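Local atomic coordinates of vinylacetyl-CoA Delta-isomerase (PDB entry 6VJR), a protein that binds FAD, a [4Fe-4S] cluster and an iron(III) ion, and probably acts as a 4-hydroxybutyryl-CoA dehydratase with vinylacetyl-CoA isomerase activity. Residues 103-108 against 289-294; 11-16 against 28-33; 147-152 against 165-170; 389-394 against 424-429. All blocks are in the same frame, centred on the assembly; numbering follows the deposited sequence.

Contact 1: residues 103-108 against 289-294; sequences GMDAMN and HRRSYV. With FE (Fe (III) ion), chain I; SF4 (iron/sulfur cluster), chain E.
Asp105 brings its carboxylate to the edge of the His289 imidazole, and one oxygen, OD2, does most of the work. His289 ND1 donates to Asp105 OD2 over 2.7 Å, with that oxygen close to the ring plane. The carboxylate itself is turned 69° from the ring, so the two flat groups meet edge-on without lying coplanar. This bond uses the anti lone pair of OD2; the syn lone pair accepts from Ser292, whose OG stands 2.7 Å from Asp105 OD2. Two donors therefore grip a single buried oxygen. The second oxygen faces Arg291: Asp105 OD1 and Arg291 NH2 form a long salt bridge of 3.4 Å, the oxygen lying at the guanidinium edge with the two planes 57° apart. Arg291 bends twice along its chain to get there, and it is held by other partners as well, its NH1 by Gln83 and Ser344.

Through these bonds helix 101-121 is joined to helix 278-292 and the residues that follow it, which supply the iron ligands His289 and Tyr293. His289 has CG anti to its own backbone N (chi1 -159°), a torsion that places the ring between Asp105 and the iron. His289 NE2 binds the iron(III) at 2.3 Å, beside Tyr293 OH at 2.0 Å, and Glu443 is a further ligand. The [4Fe-4S] cluster lies close by, with Ser292 O 3.4 Å from SF4 S3.

Asp105 is thus a second-shell residue. A carboxylate hydrogen-bonded at ND1 restrains the rotation of the imidazole and so helps keep NE2 turned toward the iron, and it probably makes the ring a more electron-rich ligand.

Contact 2: residues 11-16 against 28-33; sequences SLRGRD and EPVDHP
Gly14 and Glu28 supply the straightest bond between these two loops: Gly14 N donates to Glu28 OE1 over 2.9 Å at an angle of 164°, using the syn lone pair of the oxygen. A second grip is ionic. Arg13 NH1 reaches Asp31 OD1 at 3.1 Å, with two weaker bonds completing the salt bridge, and the acid sits at the guanidinium edge while the two planes are turned 48° apart. Beside these polar contacts lies Val30, whose branches serve different neighbours. Its CG1 sits over one face of the Arg13 guanidinium, displaced toward the rim, whereas Val30 CG2 packs against Leu12 CB at 3.5 Å.

The two segments flank a small beta hairpin made of strands 19-21 and 24-25, and the contact ties its base together. It also brings the loop that follows helix 5-11 up to the loop that leads into helix 36-51, in a partly buried place about 23 Å from the centre of the chain.

Further out, the segments hold their own shapes. Glu28 bends at chi2 (51°), which curls the carboxylate back over its own chain; Val30 N can then donate to Glu28 OE2 over 3.3 Å, on the anti lone pair. One carboxylate thereby serves both loops. Asp31 N bonds to Glu28 O at 2.9 Å within the 3-10 turn 29-31, which carries Val30 and Asp31 to their partners. Arg13 runs extended from CG to NE and spans the distance to Asp31. Leu12 CD2 covers a face of the Arg15 guanidinium, which bonds to Ser193 O, while Val30 O accepts from Arg36.

Contact 3: residues 147-152 against 165-170; sequences MTDPKG and DLFTRI. With FAD (flavin-adenine dinucleotide), chain F.
Asp149 and Thr168 form the tight centre of a contact in the beta-sheet part of the N-terminal region, in a fold probably like that of the acyl-CoA dehydrogenases; it backs the flavin-binding loop that leaves strand 143-146 and leads toward strand 169-173. Asp149 OD2 accepts twice from Thr168, from the backbone N at 2.8 Å and from OG1 at 3.0 Å. The amide comes from above the carboxylate plane and the hydroxyl nearly along the C-O bond. Lys184 adds a salt bridge to the same oxygen. An alanine in place of Asp149 would probably leave the Thr168 amide without its acceptor and Lys184 without its acidic partner, and weaken the join between the two segments.

Packing stays close beside this centre. Lys151 N donates to Leu166 O at 3.1 Å, and the ring of Phe167 lies against the same loop: Lys151 CA stands over one ring face, 4.2 Å from the Phe167 centroid, in a CH-pi contact. Gly152 takes a positive phi and puts its CA against Leu166 CD1, where a side chain on the glycine would clash.

Toward the partly exposed side the two segments draw apart. Asp165 hardly meets the opposite loop; its OD1 is instead gripped side-on by Arg169 NE and NH2, while OD2 forms a salt bridge with Lys408 of the second subunit.

The other side of the 147-152 loop faces FAD. Met147 N and Thr148 N both donate to the flavin O2, and Thr148 OG1 donates to FAD N1 at 2.9 Å. Lys151 kinks at chi3 (-55°), which brings its amine to the diphosphate, and there Lys151 NZ donates to FAD O1A at 2.8 Å.

Contact 4: residues 389-394 against 424-429; sequences VTLPSE and ILRLIE
Arg426 and Leu391 carry this contact, and its polar part centres on a direct bond and a water. Arg426 NH2 donates to Leu391 O over 2.9 Å, approaching from well above the carbonyl plane, while Leu391 O lies tilted from the guanidinium plane. The water reinforces it: it accepts from Arg426 NH1 at 2.9 Å and donates a longer bond to the same Leu391 O.

The ionic interactions fix the arginine from its own helix and beyond. Arg426 NH1 forms a salt bridge with Glu429 OE1 at 2.9 Å, one turn further along, and NE pairs with Asp244. Glu429 OE1 in turn pairs with Arg236, a residue of a sodium site. A leucine in place of Arg426 would probably leave Asp244 and Glu429 each one positive partner short and Leu391 O without its arginine donor.

The apolar contribution comes from the same leucine. Leu391 CD2 lies 3.6 Å above the Arg426 guanidinium plane, displaced toward the rim, while its CB approaches NH2 over the same group. With CG anti to the backbone N (chi1 -169°), the leucine side chain extends over the arginine, and Leu391 CD2 also reaches Leu425 CB at 4.5 Å.

Around these residues, Ser393 takes the N-cap position of helix 394-397, its OG bonded to Asp396, and Thr390 bonds to His186 of the second subunit. Val389 touches a FAD. The arrangement thus pins the link between helices 387-390 and 394-397 onto helix 418-432, in the helical C-terminal region, related to acyl-CoA dehydrogenases, where a flavin pocket borders the subunit interface.

Overall arrangement
Contacts 1 and 3 border the metal and flavin site together: contact 1 holds an iron ligand beside the cluster, contact 3 holds the flavin. Their nearest atoms are about 7 Å apart, and along the chain contact 3 is nested inside the loop that contact 1 closes. The side chain of His289 comes within about 6 Å of a bound FAD. Contact 4 lies about 39 Å from contact 3 between centres, yet both touch the second subunit, and contact 4 borders a different FAD through Val389. Contact 2 stands apart from the annotated sites, its centre about 27 Å from that of contact 1, and closes before the other contacts open.

Contact 1: residues 103-108 against 289-294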
# COMPACT_ATOMS: atom_id res chain seq x y z
N GLY A 103 -31.82 2.95 -9.32
CA GLY A 103 -33.09 3.67 -9.47
C GLY A 103 -33.45 4.49 -8.23
O GLY A 103 -34.00 5.59 -8.33
N MET A 104 -33.14 3.94 -7.04
CA MET A 104 -33.37 4.65 -5.80
C MET A 104 -32.57 5.95 -5.74
O MET A 104 -33.12 7.02 -5.49
CB MET A 104 -33.01 3.76 -4.61
CG MET A 104 -33.17 4.38 -3.26
SD MET A 104 -32.64 3.25 -1.95
CE MET A 104 -30.88 3.23 -2.24
N ASP A 105 -31.28 5.87 -6.14
CA ASP A 105 -30.41 7.04 -6.14
C ASP A 105 -30.83 8.04 -7.23
O ASP A 105 -30.78 9.26 -7.04
CB ASP A 105 -28.98 6.52 -6.21
CG ASP A 105 -28.52 5.74 -4.96
OD1 ASP A 105 -29.05 6.01 -3.84
OD2 ASP A 105 -27.57 4.92 -5.08
N ALA A 106 -31.23 7.52 -8.40
CA ALA A 106 -31.74 8.36 -9.47
C ALA A 106 -32.97 9.15 -9.00
O ALA A 106 -33.03 10.36 -9.21
CB ALA A 106 -32.09 7.51 -10.69
N MET A 107 -33.90 8.48 -8.33
CA MET A 107 -35.15 9.13 -7.91
C MET A 107 -34.87 10.20 -6.86
O MET A 107 -35.46 11.29 -6.88
CB MET A 107 -36.20 8.11 -7.44
CG MET A 107 -36.68 7.33 -8.66
SD MET A 107 -38.31 6.64 -8.54
CE MET A 107 -37.81 5.45 -7.32
N ASN A 108 -34.01 9.86 -5.91
CA ASN A 108 -33.66 10.80 -4.86
C ASN A 108 -33.01 12.05 -5.47
O ASN A 108 -33.32 13.16 -5.08
CB ASN A 108 -32.86 10.09 -3.77
CG ASN A 108 -33.79 9.42 -2.76
OD1 ASN A 108 -34.16 10.00 -1.74
ND2 ASN A 108 -34.19 8.20 -3.05
N HIS A 289 -25.00 7.64 -5.02
CA HIS A 289 -24.60 6.32 -5.46
C HIS A 289 -23.20 5.93 -4.97
O HIS A 289 -22.97 4.76 -4.67
CB HIS A 289 -24.76 6.14 -6.96
CG HIS A 289 -24.86 4.71 -7.34
ND1 HIS A 289 -25.85 3.86 -6.92
CD2 HIS A 289 -24.00 3.95 -8.06
CE1 HIS A 289 -25.57 2.62 -7.38
NE2 HIS A 289 -24.45 2.66 -8.09
N ARG A 290 -22.31 6.91 -4.83
CA ARG A 290 -20.94 6.66 -4.38
C ARG A 290 -20.92 6.12 -2.95
O ARG A 290 -19.98 5.45 -2.56
CB ARG A 290 -20.08 7.91 -4.57
CG ARG A 290 -19.66 8.02 -6.04
CD ARG A 290 -18.87 9.23 -6.39
NE ARG A 290 -18.62 9.26 -7.83
CZ ARG A 290 -18.35 10.36 -8.51
NH1 ARG A 290 -18.02 11.47 -7.89
NH2 ARG A 290 -18.46 10.36 -9.81
N ARG A 291 -21.98 6.32 -2.15
CA ARG A 291 -22.03 5.64 -0.86
C ARG A 291 -23.09 4.53 -0.76
O ARG A 291 -23.18 3.87 0.29
CB ARG A 291 -22.05 6.58 0.33
CG ARG A 291 -23.11 7.64 0.40
CD ARG A 291 -24.46 7.20 1.01
NE ARG A 291 -25.37 6.65 0.01
CZ ARG A 291 -26.71 6.51 0.20
NH1 ARG A 291 -27.29 6.72 1.39
NH2 ARG A 291 -27.45 6.12 -0.82
N SER A 292 -23.79 4.23 -1.86
CA SER A 292 -24.53 2.99 -1.98
C SER A 292 -23.60 1.78 -2.03
O SER A 292 -24.06 0.65 -1.79
CB SER A 292 -25.51 3.06 -3.15
OG SER A 292 -26.58 3.94 -2.77
N TYR A 293 -22.31 2.04 -2.29
CA TYR A 293 -21.28 0.99 -2.30
C TYR A 293 -21.05 0.34 -0.94
O TYR A 293 -20.28 -0.60 -0.86
CB TYR A 293 -19.96 1.43 -2.95
CG TYR A 293 -20.20 1.61 -4.44
CD1 TYR A 293 -20.06 0.53 -5.30
CD2 TYR A 293 -20.61 2.81 -4.95
CE1 TYR A 293 -20.40 0.61 -6.63
CE2 TYR A 293 -20.96 2.93 -6.28
CZ TYR A 293 -20.90 1.82 -7.10
OH TYR A 293 -21.34 1.90 -8.36
N VAL A 294 -21.77 0.76 0.10
CA VAL A 294 -21.92 -0.06 1.29
C VAL A 294 -22.42 -1.47 0.94
O VAL A 294 -22.13 -2.44 1.65
CB VAL A 294 -22.85 0.65 2.27
CG1 VAL A 294 -23.39 -0.27 3.36
CG2 VAL A 294 -22.14 1.84 2.86
FE FE I . -23.05 1.11 -9.00
FE1 SF4 E . -24.68 -0.77 -7.25
FE2 SF4 E . -24.15 -2.66 -5.33
FE3 SF4 E . -25.64 -3.28 -7.37
FE4 SF4 E . -26.66 -1.75 -5.41
S1 SF4 E . -26.12 -3.92 -5.26
S2 SF4 E . -26.85 -1.37 -7.72
S3 SF4 E . -24.78 -0.46 -4.93
S4 SF4 E . -23.47 -2.61 -7.51

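Contact 2: residues 11-16 against 28-33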
# COMPACT_ATOMS: atom_id res chain seq x y z
N SER A 11 -44.47 -10.79 -12.84
CA SER A 11 -44.63 -9.52 -13.54
C SER A 11 -43.63 -9.37 -14.72
O SER A 11 -43.86 -8.55 -15.61
CB SER A 11 -44.43 -8.33 -12.59
OG SER A 11 -43.02 -8.06 -12.40
N LEU A 12 -42.57 -10.20 -14.75
CA LEU A 12 -41.54 -10.14 -15.80
C LEU A 12 -41.86 -11.05 -16.98
O LEU A 12 -41.11 -11.06 -17.97
CB LEU A 12 -40.17 -10.53 -15.26
CG LEU A 12 -39.57 -9.61 -14.20
CD1 LEU A 12 -38.21 -10.12 -13.77
CD2 LEU A 12 -39.51 -8.19 -14.71
N ARG A 13 -42.88 -11.90 -16.82
CA ARG A 13 -43.23 -12.91 -17.82
C ARG A 13 -44.12 -12.30 -18.91
O ARG A 13 -45.01 -11.49 -18.65
CB ARG A 13 -43.96 -14.11 -17.24
CG ARG A 13 -43.07 -14.96 -16.35
CD ARG A 13 -43.81 -16.21 -15.91
NE ARG A 13 -43.00 -17.06 -15.04
CZ ARG A 13 -42.06 -17.89 -15.48
NH1 ARG A 13 -41.83 -18.02 -16.77
NH2 ARG A 13 -41.39 -18.62 -14.61
N GLY A 14 -43.87 -12.74 -20.14
CA GLY A 14 -44.78 -12.43 -21.22
C GLY A 14 -44.63 -11.01 -21.76
O GLY A 14 -45.58 -10.58 -22.43
N ARG A 15 -43.48 -10.33 -21.53
CA ARG A 15 -43.35 -8.92 -21.90
C ARG A 15 -42.81 -8.68 -23.31
O ARG A 15 -42.95 -7.58 -23.87
CB ARG A 15 -42.50 -8.13 -20.91
CG ARG A 15 -42.99 -8.31 -19.48
CD ARG A 15 -42.46 -7.21 -18.57
NE ARG A 15 -41.00 -7.28 -18.48
CZ ARG A 15 -40.23 -6.35 -17.92
NH1 ARG A 15 -40.77 -5.31 -17.30
NH2 ARG A 15 -38.92 -6.48 -17.94
N ASP A 16 -42.20 -9.70 -23.90
CA ASP A 16 -41.62 -9.57 -25.24
C ASP A 16 -40.72 -8.33 -25.47
O ASP A 16 -40.73 -7.73 -26.55
CB ASP A 16 -42.70 -9.70 -26.30
CG ASP A 16 -42.16 -10.06 -27.69
OD1 ASP A 16 -41.17 -10.85 -27.76
OD2 ASP A 16 -42.72 -9.55 -28.68
N GLU A 28 -38.05 -15.44 -23.39
CA GLU A 28 -38.53 -15.29 -22.03
C GLU A 28 -37.32 -15.22 -21.10
O GLU A 28 -36.83 -16.26 -20.62
CB GLU A 28 -39.44 -16.45 -21.67
CG GLU A 28 -40.01 -16.31 -20.26
CD GLU A 28 -40.64 -14.94 -20.03
OE1 GLU A 28 -41.78 -14.76 -20.56
OE2 GLU A 28 -39.96 -14.06 -19.38
N PRO A 29 -36.86 -14.00 -20.75
CA PRO A 29 -35.68 -13.88 -19.89
C PRO A 29 -35.82 -14.64 -18.56
O PRO A 29 -34.83 -15.18 -18.05
CB PRO A 29 -35.53 -12.37 -19.75
CG PRO A 29 -36.10 -11.84 -21.05
CD PRO A 29 -37.35 -12.68 -21.20
N VAL A 30 -37.04 -14.72 -18.01
CA VAL A 30 -37.26 -15.33 -16.71
C VAL A 30 -36.84 -16.79 -16.74
O VAL A 30 -36.51 -17.37 -15.71
CB VAL A 30 -38.73 -15.21 -16.25
CG1 VAL A 30 -38.99 -15.93 -14.94
CG2 VAL A 30 -39.16 -13.78 -16.11
N ASP A 31 -36.94 -17.41 -17.92
CA ASP A 31 -36.63 -18.82 -18.07
C ASP A 31 -35.23 -19.07 -18.62
O ASP A 31 -34.88 -20.22 -18.88
CB ASP A 31 -37.68 -19.44 -18.97
CG ASP A 31 -39.07 -19.54 -18.36
OD1 ASP A 31 -39.19 -19.51 -17.13
OD2 ASP A 31 -40.02 -19.62 -19.16
N HIS A 32 -34.45 -18.03 -18.84
CA HIS A 32 -33.12 -18.22 -19.40
C HIS A 32 -32.15 -18.42 -18.24
O HIS A 32 -32.03 -17.54 -17.38
CB HIS A 32 -32.69 -17.03 -20.25
CG HIS A 32 -31.46 -17.27 -21.06
ND1 HIS A 32 -30.24 -17.58 -20.53
CD2 HIS A 32 -31.33 -17.28 -22.40
CE1 HIS A 32 -29.38 -17.72 -21.54
NE2 HIS A 32 -30.04 -17.54 -22.69
N PRO A 33 -31.41 -19.54 -18.17
CA PRO A 33 -30.55 -19.80 -17.02
C PRO A 33 -29.42 -18.79 -16.77
O PRO A 33 -28.92 -18.68 -15.66
CB PRO A 33 -29.92 -21.16 -17.29
CG PRO A 33 -30.41 -21.61 -18.62
CD PRO A 33 -31.40 -20.62 -19.16

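Contact 3: residues 147-152 against 165-170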
# COMPACT_ATOMS: atom_id res chain seq x y z
N MET A 147 -27.93 6.40 -16.94
CA MET A 147 -27.19 7.64 -17.13
C MET A 147 -26.11 7.49 -18.20
O MET A 147 -26.03 8.30 -19.12
CB MET A 147 -26.60 8.09 -15.79
CG MET A 147 -25.68 9.28 -15.92
SD MET A 147 -25.26 10.08 -14.35
CE MET A 147 -26.85 10.77 -13.88
N THR A 148 -25.26 6.49 -18.06
CA THR A 148 -24.05 6.41 -18.85
C THR A 148 -24.31 6.03 -20.30
O THR A 148 -24.67 4.89 -20.60
CB THR A 148 -23.08 5.42 -18.22
OG1 THR A 148 -22.95 5.62 -16.82
CG2 THR A 148 -21.74 5.51 -18.92
N ASP A 149 -23.96 6.95 -21.21
CA ASP A 149 -24.00 6.73 -22.65
C ASP A 149 -22.70 6.04 -23.06
O ASP A 149 -21.75 5.90 -22.27
CB ASP A 149 -24.11 8.04 -23.41
CG ASP A 149 -25.22 8.93 -22.88
OD1 ASP A 149 -24.95 9.61 -21.86
OD2 ASP A 149 -26.35 8.84 -23.38
N PRO A 150 -22.62 5.51 -24.29
CA PRO A 150 -21.38 4.91 -24.77
C PRO A 150 -20.20 5.88 -24.83
O PRO A 150 -19.09 5.42 -24.59
CB PRO A 150 -21.76 4.34 -26.13
CG PRO A 150 -23.25 4.13 -26.03
CD PRO A 150 -23.71 5.30 -25.23
N LYS A 151 -20.46 7.12 -25.24
CA LYS A 151 -19.58 8.27 -25.15
C LYS A 151 -18.56 8.45 -26.28
O LYS A 151 -17.93 9.50 -26.33
CB LYS A 151 -18.82 8.36 -23.81
CG LYS A 151 -19.74 8.52 -22.60
CD LYS A 151 -19.05 8.86 -21.30
CE LYS A 151 -18.00 7.91 -20.95
NZ LYS A 151 -17.32 8.11 -19.65
N GLY A 152 -18.28 7.46 -27.13
CA GLY A 152 -17.38 7.69 -28.26
C GLY A 152 -15.98 8.11 -27.84
O GLY A 152 -15.29 7.43 -27.06
N ASP A 165 -25.35 10.55 -31.95
CA ASP A 165 -26.10 9.59 -31.17
C ASP A 165 -25.26 8.94 -30.07
O ASP A 165 -25.78 8.16 -29.29
CB ASP A 165 -26.68 8.50 -32.06
CG ASP A 165 -27.71 8.99 -33.07
OD1 ASP A 165 -28.36 10.03 -32.79
OD2 ASP A 165 -27.82 8.34 -34.14
N LEU A 166 -23.94 9.23 -29.98
CA LEU A 166 -23.08 8.56 -29.01
C LEU A 166 -23.35 9.02 -27.58
O LEU A 166 -22.92 8.37 -26.61
CB LEU A 166 -21.61 8.68 -29.38
CG LEU A 166 -21.18 7.91 -30.62
CD1 LEU A 166 -19.81 8.28 -31.19
CD2 LEU A 166 -21.18 6.44 -30.28
N PHE A 167 -24.10 10.12 -27.45
CA PHE A 167 -24.81 10.47 -26.24
C PHE A 167 -26.28 10.61 -26.62
O PHE A 167 -26.60 11.12 -27.71
CB PHE A 167 -24.31 11.80 -25.65
CG PHE A 167 -22.91 11.81 -25.07
CD1 PHE A 167 -21.80 11.84 -25.92
CD2 PHE A 167 -22.71 11.84 -23.71
CE1 PHE A 167 -20.53 11.91 -25.39
CE2 PHE A 167 -21.42 11.87 -23.19
CZ PHE A 167 -20.34 11.95 -24.04
N THR A 168 -27.16 10.23 -25.71
CA THR A 168 -28.60 10.22 -25.95
C THR A 168 -29.17 11.64 -26.08
O THR A 168 -28.88 12.54 -25.29
CB THR A 168 -29.26 9.44 -24.81
OG1 THR A 168 -28.81 8.09 -24.85
CG2 THR A 168 -30.77 9.41 -24.92
N ARG A 169 -29.98 11.83 -27.12
CA ARG A 169 -30.48 13.16 -27.45
C ARG A 169 -31.94 13.14 -27.93
O ARG A 169 -32.46 12.12 -28.38
CB ARG A 169 -29.63 13.78 -28.55
CG ARG A 169 -29.69 12.98 -29.85
CD ARG A 169 -28.67 13.48 -30.85
NE ARG A 169 -28.66 12.71 -32.11
CZ ARG A 169 -29.08 13.17 -33.28
NH1 ARG A 169 -29.30 14.44 -33.41
NH2 ARG A 169 -29.17 12.39 -34.34
N ILE A 170 -32.56 14.30 -27.84
CA ILE A 170 -33.85 14.54 -28.47
C ILE A 170 -33.64 14.71 -29.97
O ILE A 170 -32.85 15.55 -30.40
CB ILE A 170 -34.48 15.80 -27.89
CG1 ILE A 170 -34.65 15.70 -26.37
CG2 ILE A 170 -35.81 16.12 -28.57
CD1 ILE A 170 -34.88 17.03 -25.69
PA FAD F . -14.28 5.46 -19.52
O1A FAD F . -14.87 6.79 -19.30
O2A FAD F . -14.00 5.06 -20.91
O5B FAD F . -13.05 5.36 -18.52
C5B FAD F . -11.82 4.67 -18.87
C4B FAD F . -10.67 5.43 -18.29
O4B FAD F . -10.49 6.68 -19.02
C3B FAD F . -10.76 5.82 -16.80
O3B FAD F . -9.48 5.74 -16.18
C2B FAD F . -11.22 7.27 -16.86
O2B FAD F . -10.94 8.07 -15.72
C1B FAD F . -10.49 7.77 -18.11
N9A FAD F . -11.16 8.88 -18.78
C8A FAD F . -12.36 8.90 -19.46
N7A FAD F . -12.67 10.06 -19.98
C5A FAD F . -11.61 10.88 -19.60
C6A FAD F . -11.35 12.24 -19.84
N6A FAD F . -12.13 13.01 -20.59
N1A FAD F . -10.24 12.77 -19.27
C2A FAD F . -9.44 11.96 -18.55
N3A FAD F . -9.56 10.66 -18.29
C4A FAD F . -10.69 10.16 -18.84
N1 FAD F . -24.09 3.33 -15.51
C2 FAD F . -25.44 3.63 -15.53
O2 FAD F . -25.88 4.69 -16.00
N3 FAD F . -26.32 2.74 -14.96
C4 FAD F . -26.01 1.54 -14.38
O4 FAD F . -26.87 0.77 -13.99
C4X FAD F . -24.60 1.20 -14.46
N5 FAD F . -24.20 0.03 -13.95
C5X FAD F . -22.91 -0.37 -14.23
C6 FAD F . -22.50 -1.68 -13.92
C7 FAD F . -21.23 -2.14 -14.23
C7M FAD F . -20.86 -3.58 -13.99
C8 FAD F . -20.27 -1.23 -14.73
C8M FAD F . -18.85 -1.66 -14.96
C9 FAD F . -20.62 0.08 -14.95
C9A FAD F . -21.95 0.52 -14.73
N10 FAD F . -22.37 1.80 -15.07
C10 FAD F . -23.72 2.17 -15.03
C1' FAD F . -21.42 2.61 -15.85
C2' FAD F . -20.33 3.36 -15.11
O2' FAD F . -20.91 4.54 -14.57
C3' FAD F . -19.19 3.71 -16.08
O3' FAD F . -18.55 2.49 -16.39
C4' FAD F . -18.22 4.80 -15.58
O4' FAD F . -18.87 6.08 -15.56
C5' FAD F . -16.97 4.90 -16.43
O5' FAD F . -17.32 5.17 -17.77
P FAD F . -16.83 4.27 -18.94
O1P FAD F . -17.17 2.86 -18.73
O2P FAD F . -17.25 4.92 -20.19
O3P FAD F . -15.22 4.30 -18.90

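Contact 4: residues 389-394 against 424-429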
# COMPACT_ATOMS: atom_id res chain seq x y z
N VAL A 389 -8.26 -22.28 -8.49
CA VAL A 389 -8.20 -22.17 -9.93
C VAL A 389 -7.92 -23.48 -10.65
O VAL A 389 -7.95 -23.46 -11.87
CB VAL A 389 -7.23 -21.07 -10.38
CG1 VAL A 389 -7.73 -19.68 -9.98
CG2 VAL A 389 -5.78 -21.32 -9.93
N THR A 390 -7.60 -24.57 -9.97
CA THR A 390 -7.31 -25.79 -10.69
C THR A 390 -8.33 -26.89 -10.44
O THR A 390 -8.16 -28.01 -10.91
CB THR A 390 -5.92 -26.32 -10.34
OG1 THR A 390 -5.91 -26.87 -9.02
CG2 THR A 390 -4.79 -25.31 -10.47
N LEU A 391 -9.42 -26.59 -9.74
CA LEU A 391 -10.38 -27.63 -9.40
C LEU A 391 -11.05 -28.22 -10.65
O LEU A 391 -11.52 -27.49 -11.54
CB LEU A 391 -11.45 -26.92 -8.59
CG LEU A 391 -12.45 -27.84 -7.90
CD1 LEU A 391 -11.79 -28.72 -6.84
CD2 LEU A 391 -13.52 -26.98 -7.28
N PRO A 392 -11.15 -29.56 -10.77
CA PRO A 392 -11.91 -30.17 -11.86
C PRO A 392 -13.41 -29.85 -11.80
O PRO A 392 -13.93 -29.43 -10.74
CB PRO A 392 -11.64 -31.65 -11.70
CG PRO A 392 -10.28 -31.70 -10.99
CD PRO A 392 -10.37 -30.54 -10.01
N SER A 393 -14.08 -30.03 -12.94
CA SER A 393 -15.50 -29.74 -13.08
C SER A 393 -16.37 -30.66 -12.23
O SER A 393 -15.99 -31.78 -11.87
CB SER A 393 -15.92 -29.87 -14.54
OG SER A 393 -16.08 -31.24 -14.93
N GLU A 394 -17.58 -30.19 -11.95
CA GLU A 394 -18.59 -31.03 -11.32
C GLU A 394 -18.90 -32.27 -12.14
O GLU A 394 -19.13 -33.33 -11.57
CB GLU A 394 -19.87 -30.23 -11.07
CG GLU A 394 -20.92 -31.06 -10.36
CD GLU A 394 -22.21 -30.37 -10.01
OE1 GLU A 394 -22.37 -29.18 -10.32
OE2 GLU A 394 -23.06 -31.05 -9.37
N ILE A 424 -17.18 -24.38 -1.66
CA ILE A 424 -16.68 -23.13 -1.10
C ILE A 424 -15.57 -22.57 -2.00
O ILE A 424 -15.49 -21.37 -2.22
CB ILE A 424 -16.28 -23.22 0.39
CG1 ILE A 424 -16.36 -21.83 1.01
CG2 ILE A 424 -14.92 -23.88 0.58
CD1 ILE A 424 -17.79 -21.38 1.28
N LEU A 425 -14.72 -23.43 -2.56
CA LEU A 425 -13.71 -22.98 -3.52
C LEU A 425 -14.34 -22.31 -4.74
O LEU A 425 -13.88 -21.25 -5.18
CB LEU A 425 -12.79 -24.13 -3.91
CG LEU A 425 -11.84 -24.64 -2.82
CD1 LEU A 425 -11.33 -26.01 -3.16
CD2 LEU A 425 -10.68 -23.68 -2.67
N ARG A 426 -15.40 -22.92 -5.27
CA ARG A 426 -16.13 -22.33 -6.40
C ARG A 426 -16.72 -20.96 -6.03
O ARG A 426 -16.76 -20.07 -6.86
CB ARG A 426 -17.21 -23.27 -6.95
CG ARG A 426 -16.57 -24.45 -7.70
CD ARG A 426 -15.86 -23.99 -8.95
NE ARG A 426 -15.58 -25.14 -9.79
CZ ARG A 426 -14.42 -25.32 -10.48
NH1 ARG A 426 -13.63 -24.29 -10.67
NH2 ARG A 426 -14.16 -26.50 -11.03
N LEU A 427 -17.24 -20.80 -4.80
CA LEU A 427 -17.74 -19.51 -4.36
C LEU A 427 -16.64 -18.45 -4.43
O LEU A 427 -16.86 -17.33 -4.95
CB LEU A 427 -18.46 -19.57 -3.03
CG LEU A 427 -19.05 -18.25 -2.56
CD1 LEU A 427 -20.12 -17.72 -3.50
CD2 LEU A 427 -19.59 -18.40 -1.16
N ILE A 428 -15.46 -18.79 -3.91
CA ILE A 428 -14.32 -17.86 -3.94
C ILE A 428 -13.94 -17.53 -5.38
O ILE A 428 -13.75 -16.36 -5.71
CB ILE A 428 -13.13 -18.38 -3.11
CG1 ILE A 428 -13.53 -18.51 -1.65
CG2 ILE A 428 -11.95 -17.43 -3.26
CD1 ILE A 428 -12.51 -19.24 -0.78
N GLU A 429 -13.86 -18.54 -6.25
CA GLU A 429 -13.57 -18.30 -7.66
C GLU A 429 -14.61 -17.35 -8.29
O GLU A 429 -14.28 -16.41 -9.00
CB GLU A 429 -13.52 -19.64 -8.40
CG GLU A 429 -13.09 -19.53 -9.85
CD GLU A 429 -13.44 -20.73 -10.76
OE1 GLU A 429 -14.34 -21.53 -10.38
OE2 GLU A 429 -12.82 -20.89 -11.85
O HOH W 1 -10.84 -24.31 -11.34